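Local coordinates for Lmo0135 protein (Listeria monocytogenes EGD-e, PDB 5ISU) that serves as the substrate-binding protein of an ABC transporter and probably takes part in the uptake of peptides, at residues Trp54-Lys59 with Thr485-Thr490; Pro138-Ala143 with Val438-Lys443; Leu222-Gly227 with Ser246-Ile251; Glu255-Tyr260 with Lys351-Ile356; Gln267-Ser272 with Ser334-Ser339. All blocks are in the same frame, centred on the assembly; numbering follows the deposited sequence.

The five contacts illustrate how chemistry follows place in a solute-binding fold. Contacts 3 and 4 both use strand 248-263: at its start the strand meets the end of a helix on the partly buried flank, and farther along it faces a helix in the buried interior. Contact 3 sets a serine against helix backbone, whereas contact 4 leaves an arginine and a glutamine loosely facing, their partners outside. Contacts 1, 2 and 5 join mostly loops near the surface. Contact 1 relies on a bridging water, contact 2 on apolar groups laid against peptide oxygens, and contact 5 on two serines and a phenylalanine edge. Contact 1 also touches its neighbours, P486 meeting I251 of contact 3 and P488 meeting N256 of contact 4.

Contact 1 of 5, residues Trp54-Lys59 with Thr485-Thr490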
# COMPACT_ATOMS: atom_id res chain seq x y z
N TRP A 54 -13.56 -7.33 -2.99
CA TRP A 54 -13.04 -6.03 -2.62
C TRP A 54 -12.05 -6.23 -1.47
O TRP A 54 -12.40 -6.78 -0.45
CB TRP A 54 -14.17 -5.09 -2.18
CG TRP A 54 -15.22 -4.82 -3.22
CD1 TRP A 54 -16.51 -5.24 -3.20
CD2 TRP A 54 -15.06 -4.06 -4.43
NE1 TRP A 54 -17.17 -4.78 -4.30
CE2 TRP A 54 -16.31 -4.06 -5.08
CE3 TRP A 54 -13.99 -3.38 -5.01
CZ2 TRP A 54 -16.52 -3.40 -6.29
CZ3 TRP A 54 -14.20 -2.73 -6.23
CH2 TRP A 54 -15.44 -2.75 -6.86
N GLU A 55 -10.82 -5.79 -1.67
CA GLU A 55 -9.73 -5.93 -0.68
C GLU A 55 -10.02 -5.30 0.68
O GLU A 55 -9.81 -5.94 1.70
CB GLU A 55 -8.43 -5.30 -1.26
CG GLU A 55 -7.27 -5.19 -0.27
CD GLU A 55 -5.97 -4.70 -0.91
OE1 GLU A 55 -5.99 -4.26 -2.07
OE2 GLU A 55 -4.91 -4.76 -0.23
N VAL A 56 -10.49 -4.06 0.67
CA VAL A 56 -10.73 -3.32 1.92
C VAL A 56 -11.59 -4.08 2.94
O VAL A 56 -11.33 -3.97 4.12
CB VAL A 56 -11.28 -1.90 1.61
CG1 VAL A 56 -12.74 -1.95 1.19
CG2 VAL A 56 -11.11 -0.98 2.80
N ASP A 57 -12.55 -4.90 2.51
CA ASP A 57 -13.40 -5.67 3.46
C ASP A 57 -13.62 -7.15 3.10
O ASP A 57 -14.36 -7.86 3.79
CB ASP A 57 -14.77 -5.00 3.61
CG ASP A 57 -15.50 -4.84 2.27
OD1 ASP A 57 -15.07 -5.43 1.25
OD2 ASP A 57 -16.52 -4.12 2.24
N GLY A 58 -12.98 -7.63 2.03
CA GLY A 58 -13.17 -9.03 1.61
C GLY A 58 -14.55 -9.39 1.04
O GLY A 58 -14.84 -10.57 0.82
N LYS A 59 -15.38 -8.40 0.77
CA LYS A 59 -16.72 -8.67 0.24
C LYS A 59 -16.75 -9.04 -1.25
O LYS A 59 -15.87 -8.65 -2.01
CB LYS A 59 -17.68 -7.51 0.53
CG LYS A 59 -18.05 -7.46 2.01
CD LYS A 59 -19.14 -6.45 2.30
CE LYS A 59 -19.52 -6.50 3.78
NZ LYS A 59 -20.51 -5.44 4.12
N THR A 485 -16.83 4.36 -0.42
CA THR A 485 -15.79 3.87 0.49
C THR A 485 -14.40 4.45 0.26
O THR A 485 -13.67 4.00 -0.62
CB THR A 485 -15.62 2.31 0.46
OG1 THR A 485 -16.88 1.66 0.31
CG2 THR A 485 -14.92 1.82 1.74
N PRO A 486 -14.01 5.44 1.08
CA PRO A 486 -12.64 5.91 0.96
C PRO A 486 -11.70 4.76 1.30
O PRO A 486 -12.00 3.95 2.19
CB PRO A 486 -12.55 7.01 2.00
CG PRO A 486 -13.96 7.51 2.15
CD PRO A 486 -14.81 6.28 1.99
N GLN A 487 -10.59 4.62 0.59
CA GLN A 487 -9.68 3.52 0.92
C GLN A 487 -8.27 3.87 0.54
O GLN A 487 -8.06 4.77 -0.29
CB GLN A 487 -10.10 2.23 0.22
CG GLN A 487 -9.79 2.21 -1.26
CD GLN A 487 -10.06 0.88 -1.93
OE1 GLN A 487 -10.79 0.06 -1.42
NE2 GLN A 487 -9.49 0.69 -3.12
N PRO A 488 -7.30 3.14 1.08
CA PRO A 488 -5.90 3.42 0.76
C PRO A 488 -5.62 3.45 -0.73
O PRO A 488 -6.28 2.75 -1.50
CB PRO A 488 -5.16 2.26 1.41
CG PRO A 488 -6.05 1.85 2.54
CD PRO A 488 -7.42 1.99 2.00
N VAL A 489 -4.66 4.29 -1.12
CA VAL A 489 -4.15 4.44 -2.48
C VAL A 489 -5.07 5.06 -3.56
O VAL A 489 -4.75 6.10 -4.12
CB VAL A 489 -3.61 3.09 -3.07
CG1 VAL A 489 -2.92 3.32 -4.41
CG2 VAL A 489 -2.63 2.41 -2.11
N THR A 490 -6.19 4.40 -3.85
CA THR A 490 -7.07 4.77 -4.96
C THR A 490 -8.15 5.79 -4.68
O THR A 490 -8.98 6.03 -5.54
CB THR A 490 -7.80 3.53 -5.47
OG1 THR A 490 -8.78 3.13 -4.50
CG2 THR A 490 -6.79 2.39 -5.71
O HOH W 1 -11.18 -2.61 -1.71
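V56 and Q487 mark the closest approach of the two backbones, their CA atoms 7.0 Å apart, in a meeting of an irregular loop with a short, weakly bonded strand. No direct hydrogen bond crosses this gap; a water links the loop's backbone to the glutamine side chain, accepting from V56 N at 2.9 Å and donating to Q487 OE1 at 2.7 Å. The same oxygen lies against the valine side chain, with V56 CB 3.6 Å from Q487 OE1, so one amide end serves both a polar bridge and an apolar touch. Q487 gets there because its CG sits between the backbone N and the carbonyl carbon (chi1 74°) while the rest of the chain runs out extended. The other half of the amide is also occupied, Q487 NE2 giving a hydrogen bond of 2.9 Å to T490 OG1, with the acceptor tilted 21° from the amide plane. Held at both ends, the amide has little freedom to turn over. A looser touch joins V56 CG1 to T485 CG2 at 4.4 Å. Behind V56 the loop is shaped by an Asx turn, in which K59 N reaches D57 OD1 at 3.0 Å from above the carboxylate plane.

R493 links the two sides from outside, making a cation-pi contact with W54 and a hydrogen bond from its NE to T485 OG1. The contact thus lies between the loop that follows helix 39-48 and the small hairpin of strands 486-487 and 491-492, with Q487 and T490 resting on Q46 of that helix and P486 on strand 248-263.

Contact 2 of 5, residues Pro138-Ala143 with Val438-Lys443; sequences PTVAPA and VTADDK
P142 turns the CG corner of its pyrrolidine ring to the peptide carbonyl of T439, with P142 CG 3.4 Å from T439 O. The oxygen lies off that corner, not over the ring, for CB and CD on either side of CG are both farther from it. This is the closest approach of the two segments, and no hydrogen bond crosses between them. The CA atoms of P142 and A440 are 5.8 Å apart, and next to them V140 CG1 packs on A440 CB at 3.8 Å. The same methyl passes V438 O at 4.0 Å. V140 puts it there by setting CG1 opposite its backbone N (chi1 178°), beside the carbonyl carbon. V140 and P142 thus lie against two successive main-chain carbonyls and the A440 methyl.

The polar side chains T439, D441 and D442 have partners within their own segment or outside the contact. D441 is the N-cap of helix 442-458, and its OD1 takes a weak bond from K443 N. Its other oxygen, D441 OD2, forms a salt bridge with K443 NZ at 3.0 Å, met on the syn side and 18° out of the carboxylate plane. K443 thus meets the carboxylate twice, weakly through its backbone N and by a salt bridge through NZ. T439 OG1 is bonded to K435 O, and D442 OD1 to Y312 OH.

The contact joins the loop leaving strand 132-136, part of a five-stranded antiparallel sheet, to the turn between helices 427-438 and 442-458. V140 and A440 both also rest on N72, while P142 reaches R445 of the second helix.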
# COMPACT_ATOMS: atom_id res chain seq x y z
N PRO A 138 -0.11 -26.66 -4.17
CA PRO A 138 0.79 -27.82 -3.96
C PRO A 138 0.99 -28.14 -2.47
O PRO A 138 1.09 -29.30 -2.08
CB PRO A 138 2.10 -27.38 -4.62
CG PRO A 138 2.06 -25.88 -4.60
CD PRO A 138 0.61 -25.49 -4.70
N THR A 139 1.06 -27.10 -1.64
CA THR A 139 1.20 -27.23 -0.19
C THR A 139 0.32 -26.18 0.46
O THR A 139 -0.24 -25.31 -0.24
CB THR A 139 2.67 -27.08 0.26
OG1 THR A 139 3.29 -26.02 -0.47
CG2 THR A 139 3.44 -28.34 0.00
N VAL A 140 0.16 -26.26 1.77
CA VAL A 140 -0.70 -25.31 2.47
C VAL A 140 -0.11 -23.89 2.39
O VAL A 140 1.11 -23.73 2.46
CB VAL A 140 -0.93 -25.74 3.94
CG1 VAL A 140 -1.79 -24.72 4.68
CG2 VAL A 140 -1.58 -27.12 3.99
N ALA A 141 -0.97 -22.88 2.21
CA ALA A 141 -0.53 -21.47 2.14
C ALA A 141 -1.70 -20.53 2.48
O ALA A 141 -2.41 -20.06 1.58
CB ALA A 141 0.04 -21.14 0.76
N PRO A 142 -1.93 -20.27 3.77
CA PRO A 142 -3.03 -19.40 4.22
C PRO A 142 -3.08 -18.01 3.57
O PRO A 142 -4.17 -17.51 3.30
CB PRO A 142 -2.78 -19.27 5.74
CG PRO A 142 -1.43 -19.86 5.97
CD PRO A 142 -1.28 -20.90 4.93
N ALA A 143 -1.92 -17.43 3.27
CA ALA A 143 -1.86 -16.10 2.61
C ALA A 143 -2.46 -16.10 1.23
O ALA A 143 -2.69 -15.04 0.66
CB ALA A 143 -0.41 -15.62 2.51
N VAL A 438 3.29 -21.40 6.37
CA VAL A 438 2.75 -22.77 6.14
C VAL A 438 1.78 -23.29 7.22
O VAL A 438 1.35 -24.44 7.13
CB VAL A 438 3.88 -23.81 5.90
CG1 VAL A 438 4.80 -23.35 4.78
CG2 VAL A 438 4.70 -24.06 7.16
N THR A 439 1.40 -22.45 8.18
CA THR A 439 0.51 -22.86 9.28
C THR A 439 -0.94 -22.46 9.04
O THR A 439 -1.28 -21.28 9.05
CB THR A 439 0.99 -22.25 10.62
OG1 THR A 439 2.31 -22.73 10.92
CG2 THR A 439 0.05 -22.64 11.77
N ALA A 440 -1.81 -23.46 8.89
CA ALA A 440 -3.23 -23.22 8.60
C ALA A 440 -4.11 -22.85 9.79
O ALA A 440 -4.99 -22.02 9.65
CB ALA A 440 -3.82 -24.44 7.90
N ASP A 441 -3.89 -23.49 10.94
CA ASP A 441 -4.72 -23.22 12.13
C ASP A 441 -4.59 -21.75 12.52
O ASP A 441 -3.49 -21.23 12.69
CB ASP A 441 -4.32 -24.13 13.31
CG ASP A 441 -5.33 -24.10 14.46
OD1 ASP A 441 -6.18 -23.18 14.54
OD2 ASP A 441 -5.26 -25.02 15.31
N ASP A 442 -5.74 -21.09 12.66
CA ASP A 442 -5.81 -19.66 12.94
C ASP A 442 -5.07 -19.26 14.22
O ASP A 442 -4.23 -18.36 14.19
CB ASP A 442 -7.27 -19.19 13.01
CG ASP A 442 -7.41 -17.66 12.93
OD1 ASP A 442 -6.81 -17.03 12.03
OD2 ASP A 442 -8.17 -17.09 13.74
N LYS A 443 -5.40 -19.92 15.34
CA LYS A 443 -4.77 -19.60 16.63
C LYS A 443 -3.27 -19.89 16.67
O LYS A 443 -2.51 -19.09 17.22
CB LYS A 443 -5.51 -20.25 17.82
CG LYS A 443 -5.80 -21.74 17.69
CD LYS A 443 -6.61 -22.25 18.88
CE LYS A 443 -7.35 -23.54 18.55
NZ LYS A 443 -6.46 -24.63 18.06

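Contact 3 of 5, residues Leu222-Gly227 with Ser246-Ile251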
# COMPACT_ATOMS: atom_id res chain seq x y z
N LEU A 222 -6.13 25.49 -6.14
CA LEU A 222 -6.86 26.61 -6.72
C LEU A 222 -7.89 26.07 -7.77
O LEU A 222 -9.04 26.54 -7.83
CB LEU A 222 -5.91 27.60 -7.38
CG LEU A 222 -6.62 28.82 -7.93
CD1 LEU A 222 -7.38 29.53 -6.82
CD2 LEU A 222 -5.61 29.74 -8.61
N ALA A 223 -7.47 25.08 -8.56
CA ALA A 223 -8.36 24.47 -9.56
C ALA A 223 -9.59 23.87 -8.85
O ALA A 223 -10.72 23.96 -9.34
CB ALA A 223 -7.63 23.42 -10.39
N LEU A 224 -9.34 23.28 -7.69
CA LEU A 224 -10.39 22.70 -6.87
C LEU A 224 -11.36 23.77 -6.38
O LEU A 224 -12.57 23.59 -6.42
CB LEU A 224 -9.77 21.95 -5.68
CG LEU A 224 -10.75 21.46 -4.61
CD1 LEU A 224 -11.67 20.39 -5.20
CD2 LEU A 224 -9.99 20.95 -3.40
N GLN A 225 -10.81 24.87 -5.90
CA GLN A 225 -11.60 26.00 -5.42
C GLN A 225 -12.50 26.57 -6.53
O GLN A 225 -13.67 26.88 -6.28
CB GLN A 225 -10.67 27.09 -4.89
CG GLN A 225 -11.36 28.40 -4.54
CD GLN A 225 -10.37 29.48 -4.11
OE1 GLN A 225 -9.26 29.19 -3.65
NE2 GLN A 225 -10.78 30.73 -4.24
N ASN A 226 -11.95 26.69 -7.74
CA ASN A 226 -12.71 27.23 -8.89
C ASN A 226 -13.59 26.20 -9.63
O ASN A 226 -14.08 26.50 -10.71
CB ASN A 226 -11.74 27.89 -9.89
CG ASN A 226 -10.90 28.99 -9.26
OD1 ASN A 226 -11.20 29.48 -8.16
ND2 ASN A 226 -9.83 29.38 -9.94
N GLY A 227 -13.76 25.00 -9.08
CA GLY A 227 -14.60 23.98 -9.71
C GLY A 227 -14.04 23.30 -10.96
O GLY A 227 -14.79 22.63 -11.68
N SER A 246 -13.49 26.99 -0.48
CA SER A 246 -14.73 26.72 -1.24
C SER A 246 -15.58 25.67 -0.52
O SER A 246 -15.23 25.23 0.58
CB SER A 246 -14.42 26.25 -2.68
OG SER A 246 -13.82 24.96 -2.71
N ALA A 247 -16.70 25.30 -1.13
CA ALA A 247 -17.58 24.30 -0.55
C ALA A 247 -17.06 22.89 -0.86
O ALA A 247 -17.30 22.36 -1.93
CB ALA A 247 -19.01 24.48 -1.06
N VAL A 248 -16.30 22.33 0.08
CA VAL A 248 -15.76 20.98 -0.05
C VAL A 248 -15.87 20.24 1.27
O VAL A 248 -15.75 20.83 2.35
CB VAL A 248 -14.26 20.94 -0.48
CG1 VAL A 248 -14.04 21.63 -1.82
CG2 VAL A 248 -13.37 21.53 0.60
N ASN A 249 -16.09 18.94 1.18
CA ASN A 249 -16.13 18.09 2.34
C ASN A 249 -14.73 17.45 2.44
O ASN A 249 -14.20 16.94 1.44
CB ASN A 249 -17.24 17.03 2.20
CG ASN A 249 -18.64 17.66 2.15
OD1 ASN A 249 -18.93 18.69 2.78
ND2 ASN A 249 -19.53 17.02 1.42
N ILE A 250 -14.12 17.54 3.61
CA ILE A 250 -12.81 16.95 3.83
C ILE A 250 -13.02 15.60 4.46
O ILE A 250 -13.76 15.48 5.43
CB ILE A 250 -11.95 17.82 4.74
CG1 ILE A 250 -11.77 19.21 4.12
CG2 ILE A 250 -10.61 17.16 5.00
CD1 ILE A 250 -11.13 19.19 2.75
N ILE A 251 -12.38 14.57 3.88
CA ILE A 251 -12.51 13.21 4.37
C ILE A 251 -11.12 12.70 4.78
O ILE A 251 -10.19 12.75 3.99
CB ILE A 251 -13.06 12.27 3.29
CG1 ILE A 251 -14.24 12.91 2.56
CG2 ILE A 251 -13.47 10.95 3.92
CD1 ILE A 251 -14.69 12.15 1.33
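S246 lies against the last turn of a helix, its OG 3.7 Å from Q225 CA and its CB equally close, at 3.7 Å, to Q225 O. The serine touches backbone more than side chain, and no hydrogen bond spans the two segments. Alongside, Q225 CG passes S246 CB at 4.2 Å, and the glutamine chain then runs on extended. A second, looser touch is purely apolar: L224 CD1 reaches V248 CG1 at 4.3 Å. That leucine is the buried member of the contact, whereas Q225 beside it is exposed.

The next shell fixes the helix end. A Schellman motif closes it, with G227 at the C-prime position in positive phi; G227 N bonds to L224 O at 3.2 Å, and E228 N bonds to A223 O. On the other side, strand 248-263 is held by backbone bonds between N249 and L474 and between I251 and L472.

The end of helix 217-225 thus meets the start of this strand, where it pairs antiparallel with strand 462-475. L224 also packs on A473 of that partner, while Q225 leans on A245 of helix 239-245, the helix leading into S246.

Contact 4 of 5, residues Glu255-Tyr260 with Lys351-Ile356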
# COMPACT_ATOMS: atom_id res chain seq x y z
N GLU A 255 -4.67 5.23 5.82
CA GLU A 255 -4.05 4.83 4.55
C GLU A 255 -3.28 3.53 4.72
O GLU A 255 -2.66 3.05 3.77
CB GLU A 255 -3.15 5.93 3.97
CG GLU A 255 -2.74 5.65 2.51
CD GLU A 255 -2.46 6.90 1.68
OE1 GLU A 255 -2.85 6.92 0.49
OE2 GLU A 255 -1.91 7.89 2.23
N ASN A 256 -3.36 2.94 5.91
CA ASN A 256 -2.63 1.71 6.24
C ASN A 256 -1.14 1.87 6.00
O ASN A 256 -0.45 0.93 5.63
CB ASN A 256 -3.19 0.50 5.49
CG ASN A 256 -4.61 0.17 5.88
OD1 ASN A 256 -5.08 0.50 6.96
ND2 ASN A 256 -5.29 -0.53 5.02
N ARG A 257 -0.65 3.09 6.20
CA ARG A 257 0.76 3.36 6.02
C ARG A 257 1.45 3.46 7.38
O ARG A 257 0.95 4.14 8.28
CB ARG A 257 0.97 4.64 5.25
CG ARG A 257 2.44 5.01 5.06
CD ARG A 257 2.62 6.23 4.19
NE ARG A 257 4.04 6.57 3.99
CZ ARG A 257 4.79 7.29 4.83
NH1 ARG A 257 6.06 7.54 4.52
NH2 ARG A 257 4.30 7.75 5.98
N LEU A 258 2.57 2.76 7.51
CA LEU A 258 3.42 2.90 8.67
C LEU A 258 4.57 3.85 8.30
O LEU A 258 5.23 3.66 7.29
CB LEU A 258 4.02 1.56 9.13
CG LEU A 258 5.14 1.73 10.17
CD1 LEU A 258 4.62 2.28 11.50
CD2 LEU A 258 5.93 0.45 10.40
N SER A 259 4.78 4.87 9.11
CA SER A 259 5.91 5.80 8.99
C SER A 259 6.88 5.29 10.04
O SER A 259 6.46 5.10 11.20
CB SER A 259 5.49 7.22 9.32
OG SER A 259 6.60 8.10 9.38
N TYR A 260 8.13 5.04 9.66
CA TYR A 260 9.11 4.52 10.60
C TYR A 260 10.54 4.91 10.29
O TYR A 260 10.84 5.40 9.21
CB TYR A 260 9.02 3.00 10.63
CG TYR A 260 9.47 2.30 9.38
CD1 TYR A 260 8.69 2.30 8.23
CD2 TYR A 260 10.68 1.63 9.33
CE1 TYR A 260 9.09 1.66 7.07
CE2 TYR A 260 11.09 0.95 8.18
CZ TYR A 260 10.30 0.98 7.06
OH TYR A 260 10.70 0.33 5.91
N LYS A 351 8.39 17.79 3.72
CA LYS A 351 8.43 18.59 4.95
C LYS A 351 8.25 17.73 6.20
O LYS A 351 8.88 18.00 7.22
CB LYS A 351 7.41 19.73 4.89
CG LYS A 351 5.97 19.30 4.58
CD LYS A 351 5.17 20.42 3.89
CE LYS A 351 5.66 20.64 2.45
NZ LYS A 351 4.95 21.72 1.72
N SER A 352 7.43 16.68 6.09
CA SER A 352 7.21 15.77 7.20
C SER A 352 8.51 15.10 7.61
O SER A 352 8.87 15.12 8.79
CB SER A 352 6.20 14.69 6.84
OG SER A 352 4.93 15.26 6.66
N GLN A 353 9.21 14.54 6.62
CA GLN A 353 10.48 13.87 6.90
C GLN A 353 11.54 14.84 7.46
O GLN A 353 12.33 14.45 8.31
CB GLN A 353 10.97 13.03 5.71
CG GLN A 353 10.12 11.77 5.47
CD GLN A 353 10.73 10.77 4.47
OE1 GLN A 353 11.88 10.90 4.03
NE2 GLN A 353 9.95 9.75 4.12
N GLU A 354 11.54 16.11 7.05
CA GLU A 354 12.54 17.04 7.63
C GLU A 354 12.22 17.35 9.10
O GLU A 354 13.13 17.37 9.93
CB GLU A 354 12.75 18.33 6.81
CG GLU A 354 13.81 19.25 7.44
CD GLU A 354 14.59 20.09 6.45
OE1 GLU A 354 14.84 21.29 6.72
OE2 GLU A 354 14.96 19.55 5.39
N SER A 355 10.94 17.57 9.41
CA SER A 355 10.52 17.83 10.78
C SER A 355 10.81 16.64 11.70
O SER A 355 11.18 16.81 12.86
CB SER A 355 9.03 18.14 10.81
OG SER A 355 8.75 19.32 10.07
N ILE A 356 10.62 15.44 11.18
CA ILE A 356 10.91 14.21 11.93
C ILE A 356 12.41 14.16 12.20
O ILE A 356 12.83 13.89 13.33
CB ILE A 356 10.45 12.94 11.17
CG1 ILE A 356 8.92 12.89 11.12
CG2 ILE A 356 10.99 11.67 11.83
CD1 ILE A 356 8.35 11.84 10.19
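R257 and S259 look toward Q353 and I356 across a helix-on-sheet interface, in which helix 351-365 is the connecting helix of a beta-alpha-beta crossover between the parallel strands 341-347 and 370-376. The backbones stay well apart, S259 and Q353 having CA atoms 9.5 Å from each other, so the gap is spanned by side chains alone. R257 runs out extended as far as NE, and its guanidinium then turns off the chain (chi4 -83°), bringing NH1 to 4.5 Å from Q353 NE2. The amide nitrogen lies at the edge of the guanidinium, near its plane. Beside this pair, S259 OG meets I356 CD1 at 4.2 Å, a methyl against a hydroxyl.

Within the helix, K351 O is gripped twice by one residue: S355 N at 3.0 Å and S355 OG at 3.1 Å arrive from opposite faces of its plane. I356 in turn packs on L397 of strand 395-400 and on I288 of helix 285-292.

The two facing nitrogens are both donors, and no hydrogen bond joins them. R257 NH2 forms a salt bridge with D468 OD2, which probably balances the guanidinium charge, and Q353 OE1 accepts from L347 N, a bond that fixes which end of the amide faces the arginine.

Contact 5 of 5, residues Gln267-Ser272 with Ser334-Ser339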
# COMPACT_ATOMS: atom_id res chain seq x y z
N GLN A 267 26.38 -0.43 9.98
CA GLN A 267 27.27 0.45 10.74
C GLN A 267 27.53 -0.30 12.04
O GLN A 267 26.58 -0.63 12.74
CB GLN A 267 26.66 1.84 11.02
CG GLN A 267 26.52 2.72 9.79
CD GLN A 267 26.38 4.20 10.13
OE1 GLN A 267 26.14 4.57 11.28
NE2 GLN A 267 26.53 5.06 9.12
N PRO A 268 28.80 -0.59 12.36
CA PRO A 268 29.08 -1.36 13.58
C PRO A 268 28.37 -0.89 14.86
O PRO A 268 27.82 -1.71 15.58
CB PRO A 268 30.60 -1.23 13.73
CG PRO A 268 31.11 -1.01 12.35
CD PRO A 268 30.03 -0.26 11.61
N ALA A 269 28.34 0.42 15.12
CA ALA A 269 27.73 0.94 16.35
C ALA A 269 26.25 0.54 16.56
O ALA A 269 25.85 0.24 17.68
CB ALA A 269 27.87 2.46 16.42
N LEU A 270 25.46 0.52 15.48
CA LEU A 270 24.04 0.16 15.56
C LEU A 270 23.74 -1.35 15.73
O LEU A 270 22.56 -1.74 15.78
CB LEU A 270 23.30 0.71 14.34
CG LEU A 270 23.32 2.23 14.32
CD1 LEU A 270 22.93 2.72 12.94
CD2 LEU A 270 22.42 2.82 15.41
N LYS A 271 24.79 -2.17 15.81
CA LYS A 271 24.67 -3.61 16.07
C LYS A 271 24.21 -3.80 17.51
O LYS A 271 23.66 -4.84 17.85
CB LYS A 271 26.04 -4.30 15.97
CG LYS A 271 26.70 -4.35 14.60
CD LYS A 271 26.12 -5.43 13.71
CE LYS A 271 27.09 -5.75 12.57
NZ LYS A 271 26.55 -6.79 11.65
N SER A 272 24.54 -2.82 18.35
CA SER A 272 24.18 -2.84 19.76
C SER A 272 22.68 -2.62 19.99
O SER A 272 22.12 -1.57 19.64
CB SER A 272 24.96 -1.75 20.50
OG SER A 272 24.49 -1.57 21.83
N SER A 334 26.13 0.97 26.07
CA SER A 334 26.40 0.65 24.67
C SER A 334 27.89 0.54 24.35
O SER A 334 28.32 -0.42 23.70
CB SER A 334 25.78 1.73 23.78
OG SER A 334 26.08 1.51 22.42
N GLY A 335 28.65 1.52 24.82
CA GLY A 335 30.08 1.62 24.53
C GLY A 335 30.29 2.50 23.31
O GLY A 335 31.39 2.58 22.77
N PHE A 336 29.21 3.14 22.87
CA PHE A 336 29.26 4.03 21.72
C PHE A 336 30.04 5.28 22.11
O PHE A 336 29.75 5.92 23.12
CB PHE A 336 27.82 4.39 21.30
CG PHE A 336 27.73 5.44 20.22
CD1 PHE A 336 28.02 5.13 18.90
CD2 PHE A 336 27.31 6.73 20.53
CE1 PHE A 336 27.93 6.10 17.91
CE2 PHE A 336 27.21 7.70 19.54
CZ PHE A 336 27.52 7.39 18.23
N ASP A 337 31.06 5.61 21.33
CA ASP A 337 31.83 6.81 21.61
C ASP A 337 31.12 8.00 21.01
O ASP A 337 31.14 8.20 19.79
CB ASP A 337 33.27 6.71 21.11
CG ASP A 337 34.12 5.83 22.00
OD1 ASP A 337 33.55 5.01 22.76
OD2 ASP A 337 35.37 5.96 21.94
N THR A 338 30.47 8.76 21.88
CA THR A 338 29.74 9.97 21.50
C THR A 338 30.54 10.91 20.58
O THR A 338 29.96 11.77 19.91
CB THR A 338 29.25 10.74 22.74
OG1 THR A 338 28.73 12.01 22.34
CG2 THR A 338 30.37 10.96 23.75
N SER A 339 31.87 10.75 20.57
CA SER A 339 32.76 11.50 19.67
C SER A 339 32.31 11.35 18.21
O SER A 339 32.41 12.28 17.42
CB SER A 339 34.19 10.97 19.77
OG SER A 339 34.65 10.98 21.11
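S272 OG accepts from L275 N as the N-cap of helix 273-281, and at the same time lies 3.5 Å from S334 OG across the contact. The hydroxyls come toward each other from two backbones whose CA atoms stand 6.4 Å apart. The carbons beside them add to the touch, S272 CB lying 3.9 Å from S334 OG.

The second meeting point is apolar. A269 CB approaches the F336 ring at its edge, near the ring plane, 3.6 Å from CD1 and 3.9 Å from CE1, so the methyl packs against one side of the phenyl rim and not over a face. Local bonds shape the loop that offers it: K271 N reaches P268 O at 3.1 Å, with weaker bonds from L270 N and S272 N to residues three earlier. The opposing chain leaves helix 324-334 at G335, which has positive phi, and F336 follows directly.

L275 of helix 273-281 is common to both halves: its N bonds to S272 OG and L270 touches it from one segment, S334 and F336 from the other. The contact therefore pairs the start of that helix with the end of helix 324-334, and F336 also leans on L342 of strand 341-347.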